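Local coordinates for protein uronate isomerase (Bacillus halodurans C-125, PDB 3HKA) that isomerises uronic acids, with D-fructuronate bound beside zinc in the active site of this member of the amidohydrolase superfamily, at residues A[170-175]-A[221-226]; A[255-260]-A[296-301]; A[272-277]-A[324-329]. One frame throughout, in Å; residues are numbered along the deposited sequence.

Interaction 1: residues A[170-175]-A[221-226]; sequences RLDPLL and AVSLPP. With FIX (D-fructuronic acid), chain D.
Arg170 starts with CG trans to its backbone N and then bends at the next bond (chi2 58°), which carries the chain past the carbonyl of Ala221 and sets the guanidinium beside Ser223. Ser223 in turn holds OG between its backbone N and carbonyl carbon (chi1 70°), where it faces the carboxylate of Asp172. That carboxylate is the polar centre of the contact, and each of its oxygens takes two donors. Asp172 OD1 receives Arg170 NE at 2.6 Å, in a salt bridge, and the backbone N of Ser223 at 3.1 Å, the two arriving from opposite faces of the carboxylate plane. Asp172 OD2 accepts from Ser223 OG at 2.5 Å, on the syn side and tilted only 21° from the plane, and from Arg170 NH2 at 3.2 Å. Gripped side-on by NE and NH2, the carboxylate fixes the rotation of the guanidinium and probably balances part of its charge. The guanidinium then presents its end to the sugar acid: Arg170 NH1 reaches FIX O1A at 3.1 Å and Arg170 NH2 reaches FIX O1B at 2.6 Å, both bonds almost straight. The backbones meet in a parallel bridge of Arg170 with Ala221, where Leu171 N gives a hydrogen bond to Ala221 O at 2.9 Å. Leu171 is also the N-cap of the helix that begins with Asp172. The side chains of Leu175 and Val222 cross at about a right angle, Leu175 CD2 resting on Val222 CG2. Met258 of the next strand touches Arg170, and His26 and His28 of the zinc site lie close by. An arginine steered by a second-shell aspartate thus receives the substrate carboxylate at the strand ends, where the active site of an amidohydrolase-type beta/alpha barrel lies.

Interaction 2: residues A[255-260]-A[296-301]; sequences FAMMIG and FLVTML. With FIX (D-fructuronic acid), chain D.
Strands 255-259 and 296-300 run parallel, their axes 4.5 Å apart and 15° from alignment, and five backbone hydrogen bonds join them in an unbroken ladder from Leu297 N on Phe255 O to Leu301 N on Ile259 O. On the face that carries Phe255, Met257 and Ile259, the thioether side chain of Met257 does much of the joining. Its CG lies over the rim of one face of the Phe255 ring, while its methyl CE bridges the strands, 3.7 Å from Phe296 CD1 and 3.8 Å from Val298 CG2. The two phenylalanine rings approach obliquely, Phe255 CD2 lying 4.0 Å from Phe296 CD1. Further along, Ile259 and Met300 extend alongside each other in one direction, with Ile259 CG2 3.9 Å from Met300 CE. Helix 282-290, which lies between the two strands in sequence, covers this face through Leu287, Leu288 and Val284, as in the strand-helix-strand units of a beta/alpha barrel. The opposite face, with Ala256, Met258, Leu297 and Thr299, looks inward. Thr299 holds OG1 anti to its backbone N (chi1 -165°), with a bond to Phe322 O; this leaves CG2 turned across the strand, 3.8 Å from Met258 CB. Met258 leans on that methyl and then leads its own tip away into the pocket, bent at its last torsion, where CE comes 3.1 Å from FIX O1A and close to the zinc ion. An alanine at Met258 is likely to open a gap beside the substrate carboxylate, where the methionine methyl also packs on Arg170, and leave the guanidinium less closely packed there. At Gly260 a side chain would run into Leu301 CB and, at this backbone conformation (phi 122°), into the carbonyl O of Ile259; Leu301 CD2 rests 3.6 Å from Gly260 O.

Interaction 3: residues A[272-277]-A[324-329]; sequences AGDFVG and CWWFMN. With FIX (D-fructuronic acid), chain D; CO3 (carbonate ion), chain I.
Asp274 OD2 lies in plane at the edge of the Trp326 indole, 3.4 Å from Trp326 CH2, its carboxylate turned 76° to the ring. Also in plane there, carbonate O3 accepts from Trp326 NE1 at 3.0 Å. The indole is layered between Phe327, whose CE2 lies 3.8 Å above one face near the rim, and the sugar acid, whose C6 lies 3.4 Å above the opposite face. Phe327 has Trp326 CD1 over the centre of one face, with carbonate O1 at its edge, as well as the carbonyl of Asp274, whose O is 3.6 Å from Phe327 CZ. No hydrogen bond joins residues 272-277 to residues 324-329; aromatic edges and Val276, with CB 4.1 Å from Phe327 CD2, make the contact. Trp325 and Trp326 lead into a short 3-10 turn at Phe327 and Met328, in the loop after strand 319-321, one of the loops that close the active site of a beta/alpha barrel. Trp325 swings its ring opposite its backbone N (chi1 -173°), toward the substrate, and its NE1 gives FIX O2 a nearly straight hydrogen bond of 2.8 Å. Lys263 and Arg264 form salt bridges with Asp274 OD2 and would probably favour the charged form of that carboxylate. The second subunit contributes Lys315 to the carbonyl of Asp274, and its Arg314 and Lys315 bind the carbonate, probably a guest from the crystallisation liquor.

The three contacts surround one D-fructuronate and share one sheet. Interaction 1 comes first along the chain; interactions 2 and 3 follow, and their segments alternate. Strand 220-224 of interaction 1 pairs with strand 255-262 of interaction 2, their centres 10 Å apart, Leu224 and Gly260 meeting along the seam. Strand 275-276 of interaction 3 pairs antiparallel with the end of 255-262, Gly277 N meeting Gly260 O, and Leu301 packs against Trp325 and Trp326; the centres of interactions 2 and 3 lie 13 Å apart, those of 1 and 3 15 Å. Between them the barrel strands and loops give the substrate a carboxylate clamp, a methionine contact and an aromatic wall that reaches the subunit interface.

Interaction 1: residues A[170-175]-A[221-226]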
loop_
_atom_site.group_PDB
_atom_site.type_symbol
_atom_site.label_atom_id
_atom_site.label_comp_id
_atom_site.label_asym_id
_atom_site.label_seq_id
_atom_site.Cartn_x
_atom_site.Cartn_y
_atom_site.Cartn_z
ATOM N N ARG A 170 0.145 18.984 -25.078
ATOM C CA ARG A 170 -0.319 17.609 -24.864
ATOM C C ARG A 170 -0.230 16.844 -26.187
ATOM O O ARG A 170 -0.736 17.312 -27.211
ATOM C CB ARG A 170 -1.757 17.629 -24.344
ATOM C CG ARG A 170 -2.289 16.284 -23.899
ATOM C CD ARG A 170 -1.433 15.661 -22.792
ATOM N NE ARG A 170 -2.050 14.418 -22.348
ATOM C CZ ARG A 170 -2.792 14.297 -21.256
ATOM N NH1 ARG A 170 -3.000 15.339 -20.467
ATOM N NH2 ARG A 170 -3.378 13.140 -20.987
ATOM N N LEU A 171 0.385 15.658 -26.159
ATOM C CA LEU A 171 0.603 14.881 -27.378
ATOM C C LEU A 171 0.094 13.438 -27.454
ATOM O O LEU A 171 0.562 12.669 -28.294
ATOM C CB LEU A 171 2.106 14.879 -27.685
ATOM C CG LEU A 171 2.764 16.259 -27.833
ATOM C CD1 LEU A 171 4.286 16.140 -27.747
ATOM C CD2 LEU A 171 2.343 16.873 -29.165
ATOM N N ASP A 172 -0.855 13.063 -26.607
ATOM C CA ASP A 172 -1.370 11.690 -26.626
ATOM C C ASP A 172 -1.685 11.142 -28.023
ATOM O O ASP A 172 -1.288 10.025 -28.365
ATOM C CB ASP A 172 -2.617 11.587 -25.743
ATOM C CG ASP A 172 -2.296 11.738 -24.269
ATOM O OD1 ASP A 172 -1.345 12.482 -23.950
ATOM O OD2 ASP A 172 -2.999 11.125 -23.432
ATOM N N PRO A 173 -2.400 11.922 -28.852
ATOM C CA PRO A 173 -2.742 11.462 -30.202
ATOM C C PRO A 173 -1.522 11.125 -31.055
ATOM O O PRO A 173 -1.523 10.149 -31.797
ATOM C CB PRO A 173 -3.539 12.638 -30.778
ATOM C CG PRO A 173 -4.150 13.268 -29.562
ATOM C CD PRO A 173 -2.994 13.244 -28.586
ATOM N N LEU A 174 -0.484 11.943 -30.945
ATOM C CA LEU A 174 0.733 11.734 -31.715
ATOM C C LEU A 174 1.496 10.486 -31.282
ATOM O O LEU A 174 1.880 9.662 -32.114
ATOM C CB LEU A 174 1.652 12.951 -31.577
ATOM C CG LEU A 174 3.000 12.866 -32.297
ATOM C CD1 LEU A 174 2.765 12.779 -33.800
ATOM C CD2 LEU A 174 3.842 14.088 -31.955
ATOM N N LEU A 175 1.705 10.354 -29.975
ATOM C CA LEU A 175 2.460 9.234 -29.424
ATOM C C LEU A 175 1.730 7.904 -29.294
ATOM O O LEU A 175 2.311 6.854 -29.561
ATOM C CB LEU A 175 3.041 9.624 -28.059
ATOM C CG LEU A 175 4.341 10.437 -28.031
ATOM C CD1 LEU A 175 4.204 11.698 -28.856
ATOM C CD2 LEU A 175 4.685 10.782 -26.585
ATOM N N ALA A 221 3.576 17.047 -22.751
ATOM C CA ALA A 221 3.037 15.983 -21.915
ATOM C C ALA A 221 2.326 14.854 -22.651
ATOM O O ALA A 221 1.919 14.995 -23.810
ATOM C CB ALA A 221 2.095 16.587 -20.886
ATOM N N VAL A 222 2.176 13.730 -21.954
ATOM C CA VAL A 222 1.498 12.563 -22.502
ATOM C C VAL A 222 1.048 11.663 -21.355
ATOM O O VAL A 222 1.735 11.565 -20.335
ATOM C CB VAL A 222 2.434 11.753 -23.440
ATOM C CG1 VAL A 222 3.537 11.072 -22.630
ATOM C CG2 VAL A 222 1.629 10.713 -24.216
ATOM N N SER A 223 -0.122 11.043 -21.495
ATOM C CA SER A 223 -0.596 10.116 -20.474
ATOM C C SER A 223 -0.302 8.766 -21.109
ATOM O O SER A 223 -0.477 8.593 -22.315
ATOM C CB SER A 223 -2.095 10.299 -20.178
ATOM O OG SER A 223 -2.920 9.884 -21.245
ATOM N N LEU A 224 0.164 7.821 -20.305
ATOM C CA LEU A 224 0.555 6.515 -20.817
ATOM C C LEU A 224 -0.093 5.334 -20.106
ATOM O O LEU A 224 -0.496 5.433 -18.947
ATOM C CB LEU A 224 2.080 6.412 -20.743
ATOM C CG LEU A 224 2.820 7.517 -21.507
ATOM C CD1 LEU A 224 4.249 7.676 -20.973
ATOM C CD2 LEU A 224 2.833 7.182 -22.993
ATOM N N PRO A 225 -0.195 4.187 -20.795
ATOM C CA PRO A 225 -0.806 2.981 -20.222
ATOM C C PRO A 225 0.109 2.252 -19.238
ATOM O O PRO A 225 1.305 2.502 -19.205
ATOM C CB PRO A 225 -1.100 2.135 -21.456
ATOM C CG PRO A 225 0.088 2.424 -22.319
ATOM C CD PRO A 225 0.246 3.939 -22.182
ATOM N N PRO A 226 -0.453 1.334 -18.430
ATOM C CA PRO A 226 0.308 0.553 -17.444
ATOM C C PRO A 226 1.423 -0.260 -18.111
ATOM O O PRO A 226 2.436 -0.580 -17.488
ATOM C CB PRO A 226 -0.756 -0.355 -16.823
ATOM C CG PRO A 226 -2.014 0.478 -16.922
ATOM C CD PRO A 226 -1.899 1.065 -18.313
HETATM O O1A FIX D . -4.723 14.640 -18.015
HETATM C C1 FIX D . -5.215 13.490 -18.122
HETATM O O1B FIX D . -5.014 12.699 -19.062
HETATM C C2 FIX D . -6.150 13.009 -16.995
HETATM O O2 FIX D . -5.896 13.775 -15.812
HETATM C C3 FIX D . -7.631 13.137 -17.436
HETATM O O3 FIX D . -7.820 12.371 -18.644
HETATM C C4 FIX D . -8.701 12.630 -16.423
HETATM O O4 FIX D . -9.983 12.508 -17.067
HETATM C C5 FIX D . -8.863 13.563 -15.189
HETATM O O5 FIX D . -8.753 14.789 -15.298
HETATM C C6 FIX D . -9.164 12.965 -13.821
HETATM O O6 FIX D . -8.746 13.830 -12.770
#

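Interaction 2: residues A[255-260]-A[296-301]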
loop_
_atom_site.group_PDB
_atom_site.type_symbol
_atom_site.label_atom_id
_atom_site.label_comp_id
_atom_site.label_asym_id
_atom_site.label_seq_id
_atom_site.Cartn_x
_atom_site.Cartn_y
_atom_site.Cartn_z
ATOM N N PHE A 255 9.667 17.004 -20.121
ATOM C CA PHE A 255 8.728 16.052 -20.695
ATOM C C PHE A 255 7.931 15.449 -19.545
ATOM O O PHE A 255 8.491 14.781 -18.668
ATOM C CB PHE A 255 9.474 14.958 -21.457
ATOM C CG PHE A 255 8.578 13.905 -22.043
ATOM C CD1 PHE A 255 7.318 14.236 -22.538
ATOM C CD2 PHE A 255 9.008 12.587 -22.141
ATOM C CE1 PHE A 255 6.502 13.271 -23.120
ATOM C CE2 PHE A 255 8.201 11.612 -22.724
ATOM C CZ PHE A 255 6.946 11.956 -23.215
ATOM N N ALA A 256 6.627 15.706 -19.540
ATOM C CA ALA A 256 5.763 15.199 -18.487
ATOM C C ALA A 256 5.096 13.898 -18.898
ATOM O O ALA A 256 4.478 13.819 -19.963
ATOM C CB ALA A 256 4.707 16.230 -18.141
ATOM N N MET A 257 5.230 12.882 -18.050
ATOM C CA MET A 257 4.625 11.580 -18.306
ATOM C C MET A 257 3.656 11.239 -17.175
ATOM O O MET A 257 4.031 11.242 -16.000
ATOM C CB MET A 257 5.700 10.485 -18.403
ATOM C CG MET A 257 6.751 10.730 -19.472
ATOM S SD MET A 257 7.973 9.395 -19.578
ATOM C CE MET A 257 9.035 9.821 -18.225
ATOM N N MET A 258 2.404 10.964 -17.536
ATOM C CA MET A 258 1.383 10.596 -16.561
ATOM C C MET A 258 1.094 9.136 -16.893
ATOM O O MET A 258 0.351 8.814 -17.818
ATOM C CB MET A 258 0.157 11.493 -16.731
ATOM C CG MET A 258 0.548 12.964 -16.833
ATOM S SD MET A 258 -0.730 14.138 -16.351
ATOM C CE MET A 258 -1.608 14.293 -17.835
ATOM N N ILE A 259 1.711 8.256 -16.120
ATOM C CA ILE A 259 1.637 6.821 -16.363
ATOM C C ILE A 259 0.659 6.008 -15.534
ATOM O O ILE A 259 0.516 6.227 -14.331
ATOM C CB ILE A 259 3.045 6.219 -16.182
ATOM C CG1 ILE A 259 4.025 6.962 -17.096
ATOM C CG2 ILE A 259 3.031 4.722 -16.474
ATOM C CD1 ILE A 259 5.471 6.866 -16.676
ATOM N N GLY A 260 -0.006 5.058 -16.192
ATOM C CA GLY A 260 -0.919 4.183 -15.479
ATOM C C GLY A 260 -2.372 4.122 -15.906
ATOM O O GLY A 260 -3.124 3.308 -15.373
ATOM N N PHE A 296 12.353 15.421 -16.779
ATOM C CA PHE A 296 11.112 14.659 -16.792
ATOM C C PHE A 296 10.242 14.940 -15.579
ATOM O O PHE A 296 10.716 14.907 -14.443
ATOM C CB PHE A 296 11.419 13.159 -16.811
ATOM C CG PHE A 296 12.262 12.715 -17.969
ATOM C CD1 PHE A 296 11.672 12.195 -19.119
ATOM C CD2 PHE A 296 13.647 12.787 -17.902
ATOM C CE1 PHE A 296 12.453 11.755 -20.180
ATOM C CE2 PHE A 296 14.435 12.350 -18.957
ATOM C CZ PHE A 296 13.839 11.831 -20.100
ATOM N N LEU A 297 8.969 15.230 -15.829
ATOM C CA LEU A 297 7.987 15.451 -14.771
ATOM C C LEU A 297 7.144 14.181 -14.829
ATOM O O LEU A 297 6.669 13.807 -15.901
ATOM C CB LEU A 297 7.109 16.666 -15.080
ATOM C CG LEU A 297 7.640 18.056 -14.721
ATOM C CD1 LEU A 297 6.944 19.106 -15.582
ATOM C CD2 LEU A 297 7.416 18.328 -13.241
ATOM N N VAL A 298 6.963 13.515 -13.694
ATOM C CA VAL A 298 6.197 12.270 -13.683
ATOM C C VAL A 298 5.179 12.161 -12.556
ATOM O O VAL A 298 5.409 12.620 -11.439
ATOM C CB VAL A 298 7.140 11.037 -13.578
ATOM C CG1 VAL A 298 6.323 9.733 -13.526
ATOM C CG2 VAL A 298 8.085 11.002 -14.760
ATOM N N THR A 299 4.040 11.559 -12.875
ATOM C CA THR A 299 3.002 11.302 -11.894
ATOM C C THR A 299 2.420 9.965 -12.337
ATOM O O THR A 299 2.299 9.710 -13.534
ATOM C CB THR A 299 1.909 12.407 -11.877
ATOM O OG1 THR A 299 1.131 12.269 -10.680
ATOM C CG2 THR A 299 0.983 12.299 -13.106
ATOM N N MET A 300 2.092 9.097 -11.386
ATOM C CA MET A 300 1.557 7.791 -11.745
ATOM C C MET A 300 0.190 7.538 -11.123
ATOM O O MET A 300 -0.112 8.018 -10.029
ATOM C CB MET A 300 2.569 6.702 -11.363
ATOM C CG MET A 300 3.920 6.904 -12.057
ATOM S SD MET A 300 5.153 5.625 -11.720
ATOM C CE MET A 300 4.732 4.425 -13.028
ATOM N N LEU A 301 -0.632 6.771 -11.835
ATOM C CA LEU A 301 -1.998 6.486 -11.414
ATOM C C LEU A 301 -2.204 5.384 -10.372
ATOM O O LEU A 301 -3.132 5.454 -9.573
ATOM C CB LEU A 301 -2.841 6.176 -12.657
ATOM C CG LEU A 301 -4.361 6.275 -12.514
ATOM C CD1 LEU A 301 -4.730 7.669 -12.014
ATOM C CD2 LEU A 301 -5.029 5.985 -13.863
HETATM O O1A FIX D . -4.723 14.640 -18.015
HETATM C C1 FIX D . -5.215 13.490 -18.122
HETATM O O1B FIX D . -5.014 12.699 -19.062
HETATM C C2 FIX D . -6.150 13.009 -16.995
HETATM O O2 FIX D . -5.896 13.775 -15.812
HETATM C C3 FIX D . -7.631 13.137 -17.436
HETATM O O3 FIX D . -7.820 12.371 -18.644
HETATM C C4 FIX D . -8.701 12.630 -16.423
HETATM O O4 FIX D . -9.983 12.508 -17.067
HETATM C C5 FIX D . -8.863 13.563 -15.189
HETATM O O5 FIX D . -8.753 14.789 -15.298
HETATM C C6 FIX D . -9.164 12.965 -13.821
HETATM O O6 FIX D . -8.746 13.830 -12.770
#

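Interaction 3: residues A[272-277]-A[324-329]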
loop_
_atom_site.group_PDB
_atom_site.type_symbol
_atom_site.label_atom_id
_atom_site.label_comp_id
_atom_site.label_asym_id
_atom_site.label_seq_id
_atom_site.Cartn_x
_atom_site.Cartn_y
_atom_site.Cartn_z
ATOM N N ALA A 272 -15.606 8.998 -18.112
ATOM C CA ALA A 272 -15.694 8.323 -16.819
ATOM C C ALA A 272 -15.418 6.824 -16.966
ATOM O O ALA A 272 -15.588 6.060 -16.018
ATOM C CB ALA A 272 -17.073 8.536 -16.219
ATOM N N GLY A 273 -14.976 6.413 -18.148
ATOM C CA GLY A 273 -14.723 5.000 -18.387
ATOM C C GLY A 273 -13.281 4.527 -18.402
ATOM O O GLY A 273 -13.003 3.437 -18.914
ATOM N N ASP A 274 -12.364 5.321 -17.845
ATOM C CA ASP A 274 -10.955 4.937 -17.816
ATOM C C ASP A 274 -10.626 4.199 -16.516
ATOM O O ASP A 274 -11.214 4.469 -15.463
ATOM C CB ASP A 274 -10.042 6.167 -17.969
ATOM C CG ASP A 274 -10.201 6.860 -19.323
ATOM O OD1 ASP A 274 -10.500 6.168 -20.323
ATOM O OD2 ASP A 274 -10.004 8.097 -19.387
ATOM N N PHE A 275 -9.673 3.276 -16.599
ATOM C CA PHE A 275 -9.277 2.469 -15.455
ATOM C C PHE A 275 -7.786 2.681 -15.130
ATOM O O PHE A 275 -7.142 3.562 -15.708
ATOM C CB PHE A 275 -9.599 0.999 -15.787
ATOM C CG PHE A 275 -9.387 0.042 -14.652
ATOM C CD1 PHE A 275 -9.767 0.373 -13.353
ATOM C CD2 PHE A 275 -8.829 -1.209 -14.890
ATOM C CE1 PHE A 275 -9.594 -0.530 -12.306
ATOM C CE2 PHE A 275 -8.650 -2.124 -13.851
ATOM C CZ PHE A 275 -9.034 -1.784 -12.557
ATOM N N VAL A 276 -7.243 1.876 -14.217
ATOM C CA VAL A 276 -5.839 1.994 -13.804
ATOM C C VAL A 276 -5.106 0.649 -13.736
ATOM O O VAL A 276 -5.726 -0.407 -13.594
ATOM C CB VAL A 276 -5.747 2.642 -12.404
ATOM C CG1 VAL A 276 -6.491 1.782 -11.403
ATOM C CG2 VAL A 276 -4.291 2.798 -11.969
ATOM N N GLY A 277 -3.779 0.714 -13.825
ATOM C CA GLY A 277 -2.942 -0.472 -13.730
ATOM C C GLY A 277 -1.544 -0.084 -13.264
ATOM O O GLY A 277 -1.092 1.033 -13.523
ATOM N N CYS A 324 -0.979 14.094 -6.883
ATOM C CA CYS A 324 -1.675 12.882 -6.464
ATOM C C CYS A 324 -2.771 12.821 -7.516
ATOM O O CYS A 324 -3.879 13.336 -7.348
ATOM C CB CYS A 324 -2.248 13.060 -5.064
ATOM S SG CYS A 324 -0.954 13.429 -3.846
ATOM N N TRP A 325 -2.413 12.193 -8.623
ATOM C CA TRP A 325 -3.260 12.091 -9.791
ATOM C C TRP A 325 -4.500 11.205 -9.810
ATOM O O TRP A 325 -4.445 10.013 -9.503
ATOM C CB TRP A 325 -2.358 11.722 -10.979
ATOM C CG TRP A 325 -3.015 11.730 -12.323
ATOM C CD1 TRP A 325 -3.943 12.625 -12.783
ATOM C CD2 TRP A 325 -2.718 10.858 -13.423
ATOM N NE1 TRP A 325 -4.235 12.366 -14.104
ATOM C CE2 TRP A 325 -3.500 11.286 -14.519
ATOM C CE3 TRP A 325 -1.864 9.757 -13.588
ATOM C CZ2 TRP A 325 -3.455 10.648 -15.767
ATOM C CZ3 TRP A 325 -1.816 9.124 -14.830
ATOM C CH2 TRP A 325 -2.610 9.574 -15.901
ATOM N N TRP A 326 -5.626 11.823 -10.160
ATOM C CA TRP A 326 -6.875 11.100 -10.369
ATOM C C TRP A 326 -7.343 10.204 -9.218
ATOM O O TRP A 326 -7.792 10.681 -8.175
ATOM C CB TRP A 326 -6.665 10.261 -11.628
ATOM C CG TRP A 326 -7.856 9.966 -12.473
ATOM C CD1 TRP A 326 -9.159 9.874 -12.077
ATOM C CD2 TRP A 326 -7.830 9.632 -13.866
ATOM N NE1 TRP A 326 -9.949 9.497 -13.144
ATOM C CE2 TRP A 326 -9.156 9.343 -14.253
ATOM C CE3 TRP A 326 -6.808 9.548 -14.825
ATOM C CZ2 TRP A 326 -9.492 8.973 -15.562
ATOM C CZ3 TRP A 326 -7.141 9.180 -16.128
ATOM C CH2 TRP A 326 -8.477 8.897 -16.483
ATOM N N PHE A 327 -7.247 8.891 -9.422
ATOM C CA PHE A 327 -7.663 7.940 -8.397
ATOM C C PHE A 327 -6.758 8.017 -7.168
ATOM O O PHE A 327 -7.018 7.365 -6.157
ATOM C CB PHE A 327 -7.681 6.519 -8.972
ATOM C CG PHE A 327 -8.534 6.383 -10.206
ATOM C CD1 PHE A 327 -9.891 6.701 -10.169
ATOM C CD2 PHE A 327 -7.973 5.977 -11.418
ATOM C CE1 PHE A 327 -10.682 6.622 -11.322
ATOM C CE2 PHE A 327 -8.750 5.896 -12.577
ATOM C CZ PHE A 327 -10.110 6.220 -12.529
ATOM N N MET A 328 -5.690 8.810 -7.262
ATOM C CA MET A 328 -4.771 9.002 -6.132
ATOM C C MET A 328 -5.202 10.266 -5.373
ATOM O O MET A 328 -4.728 10.525 -4.267
ATOM C CB MET A 328 -3.331 9.222 -6.617
ATOM C CG MET A 328 -2.682 8.055 -7.355
ATOM S SD MET A 328 -2.346 6.661 -6.270
ATOM C CE MET A 328 -3.847 5.694 -6.515
ATOM N N ASN A 329 -6.100 11.041 -5.977
ATOM C CA ASN A 329 -6.557 12.306 -5.394
ATOM C C ASN A 329 -7.682 12.151 -4.372
ATOM O O ASN A 329 -8.744 12.761 -4.492
ATOM C CB ASN A 329 -6.972 13.263 -6.523
ATOM C CG ASN A 329 -6.927 14.729 -6.104
ATOM O OD1 ASN A 329 -6.348 15.076 -5.075
ATOM N ND2 ASN A 329 -7.529 15.597 -6.915
HETATM O O1A FIX D . -4.723 14.640 -18.015
HETATM C C1 FIX D . -5.215 13.490 -18.122
HETATM O O1B FIX D . -5.014 12.699 -19.062
HETATM C C2 FIX D . -6.150 13.009 -16.995
HETATM O O2 FIX D . -5.896 13.775 -15.812
HETATM C C3 FIX D . -7.631 13.137 -17.436
HETATM O O3 FIX D . -7.820 12.371 -18.644
HETATM C C4 FIX D . -8.701 12.630 -16.423
HETATM O O4 FIX D . -9.983 12.508 -17.067
HETATM C C5 FIX D . -8.863 13.563 -15.189
HETATM O O5 FIX D . -8.753 14.789 -15.298
HETATM C C6 FIX D . -9.164 12.965 -13.821
HETATM O O6 FIX D . -8.746 13.830 -12.770
HETATM C C CO3 I . -13.773 8.345 -12.918
HETATM O O1 CO3 I . -13.940 7.242 -12.251
HETATM O O2 CO3 I . -14.766 9.182 -13.042
HETATM O O3 CO3 I . -12.704 8.503 -13.639
#